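Local coordinates for protein beta-porphyranase B (Bacteroides plebeius, PDB 4AWD) that hydrolyses the sulfated red-algal polysaccharide porphyran at its beta-D-galactopyranose-(1->4)-alpha-L-galactopyranose-6-sulfate linkages, at residues N196-W199 with N200-N204. Numbering follows the deposited sequence.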
loop_
_atom_site.group_PDB
_atom_site.type_symbol
_atom_site.label_atom_id
_atom_site.label_comp_id
_atom_site.label_asym_id
_atom_site.label_seq_id
_atom_site.Cartn_x
_atom_site.Cartn_y
_atom_site.Cartn_z
ATOM N N ASN A 196 12.294 -14.443 4.000
ATOM C CA ASN A 196 11.046 -14.320 3.260
ATOM C C ASN A 196 10.300 -15.646 3.097
ATOM O O ASN A 196 9.319 -15.711 2.360
ATOM C CB ASN A 196 11.316 -13.725 1.879
ATOM C CG ASN A 196 12.226 -14.593 1.051
ATOM O OD1 ASN A 196 13.167 -15.199 1.579
ATOM N ND2 ASN A 196 11.951 -14.676 -0.249
ATOM N N LYS A 197 10.766 -16.687 3.789
ATOM C CA LYS A 197 10.204 -18.042 3.684
ATOM C C LYS A 197 8.693 -18.109 3.892
ATOM O O LYS A 197 7.997 -18.874 3.218
ATOM C CB LYS A 197 10.897 -18.962 4.689
ATOM C CG LYS A 197 10.634 -20.449 4.510
ATOM C CD LYS A 197 11.453 -21.272 5.531
ATOM C CE LYS A 197 10.892 -22.684 5.697
ATOM N NZ LYS A 197 10.744 -23.342 4.371
ATOM N N THR A 198 8.199 -17.310 4.836
ATOM C CA THR A 198 6.788 -17.319 5.228
ATOM C C THR A 198 6.141 -15.951 4.977
ATOM O O THR A 198 5.147 -15.600 5.633
ATOM C CB THR A 198 6.670 -17.572 6.729
ATOM O OG1 THR A 198 7.578 -16.689 7.416
ATOM C CG2 THR A 198 6.992 -19.030 7.070
ATOM N N TRP A 199 6.710 -15.177 4.053
ATOM C CA TRP A 199 6.287 -13.799 3.836
ATOM C C TRP A 199 4.795 -13.665 3.478
ATOM O O TRP A 199 4.173 -12.662 3.806
ATOM C CB TRP A 199 7.140 -13.169 2.752
ATOM C CG TRP A 199 7.293 -11.691 2.849
ATOM C CD1 TRP A 199 7.922 -10.990 3.845
ATOM C CD2 TRP A 199 6.859 -10.726 1.889
ATOM N NE1 TRP A 199 7.901 -9.644 3.563
ATOM C CE2 TRP A 199 7.249 -9.453 2.372
ATOM C CE3 TRP A 199 6.177 -10.810 0.664
ATOM C CZ2 TRP A 199 6.974 -8.269 1.676
ATOM C CZ3 TRP A 199 5.902 -9.623 -0.038
ATOM C CH2 TRP A 199 6.304 -8.374 0.475
ATOM N N ASN A 200 4.247 -14.684 2.808
ATOM C CA ASN A 200 2.819 -14.771 2.538
ATOM C C ASN A 200 1.938 -15.068 3.761
ATOM O O ASN A 200 0.698 -15.130 3.627
ATOM C CB ASN A 200 2.537 -15.792 1.425
ATOM C CG ASN A 200 2.737 -17.237 1.874
ATOM O OD1 ASN A 200 3.738 -17.575 2.514
ATOM N ND2 ASN A 200 1.776 -18.100 1.519
ATOM N N MET A 201 2.573 -15.249 4.930
ATOM C CA MET A 201 1.872 -15.540 6.197
ATOM C C MET A 201 2.283 -14.617 7.338
ATOM O O MET A 201 2.213 -15.007 8.510
ATOM C CB MET A 201 2.096 -16.991 6.650
ATOM C CG MET A 201 1.549 -18.019 5.693
ATOM S SD MET A 201 1.849 -19.716 6.198
ATOM C CE MET A 201 2.188 -20.389 4.581
ATOM N N GLN A 202 2.721 -13.410 7.006
ATOM C CA GLN A 202 3.175 -12.477 8.021
ATOM C C GLN A 202 2.548 -11.116 7.752
ATOM O O GLN A 202 2.334 -10.743 6.599
ATOM C CB GLN A 202 4.726 -12.389 8.084
ATOM C CG GLN A 202 5.500 -13.738 8.305
ATOM C CD GLN A 202 5.388 -14.324 9.733
ATOM O OE1 GLN A 202 4.900 -13.651 10.642
ATOM N NE2 GLN A 202 5.846 -15.584 9.928
ATOM N N MET A 203 2.235 -10.387 8.822
ATOM C CA MET A 203 1.694 -9.030 8.711
ATOM C C MET A 203 2.872 -8.117 8.433
ATOM O O MET A 203 3.442 -7.509 9.347
ATOM C CB MET A 203 0.985 -8.634 10.017
ATOM C CG MET A 203 0.205 -7.318 10.007
ATOM S SD MET A 203 -1.236 -7.369 8.924
ATOM C CE MET A 203 -1.760 -5.657 8.954
ATOM N N ASN A 204 3.270 -8.068 7.163
ATOM C CA ASN A 204 4.321 -7.154 6.723
ATOM C C ASN A 204 3.793 -5.728 6.534
ATOM O O ASN A 204 3.214 -5.393 5.503
ATOM C CB ASN A 204 4.979 -7.667 5.444
ATOM C CG ASN A 204 5.212 -9.151 5.472
ATOM O OD1 ASN A 204 5.993 -9.655 6.286
ATOM N ND2 ASN A 204 4.533 -9.871 4.581
#
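Trp199 and Asn204 meet where the loop after strand 168-182 of this GH16 enzyme folds back on itself before entering strand 204-213, close to the probable active site: the Trp199 side chain lies about 4 Å from that of Glu181 at their nearest atoms. The carboxamide of Asn204 lies over one face of the Trp199 indole, the two planes only 16° apart, with ND2 3.4 Å above the ring plane and offset toward the rim. From there Asn204 ND2 donates to Trp199 O at 2.9 Å, on a lone pair in the carbonyl plane. The Trp199 side chain swings its indole beside its own carbonyl carbon (chi1 -152°), which lets the amide reach ring and backbone oxygen of the same residue. Upstream, a type I turn from Asn196 to Trp199 leads into a short 3-10 turn, where Met201 N donates to Thr198 O at 2.7 Å. Asn204 ND2 also bonds to the backbone O of Glu181, the probable proton donor, while Trp291 and Trp195 meet the indole edge-to-face. With ND2 bonded to two backbone oxygens and the amide flat on the indole, the amide's rotation is probably fixed, and it ties the Trp199 turn to the end of a strand that probably carries catalytic residues.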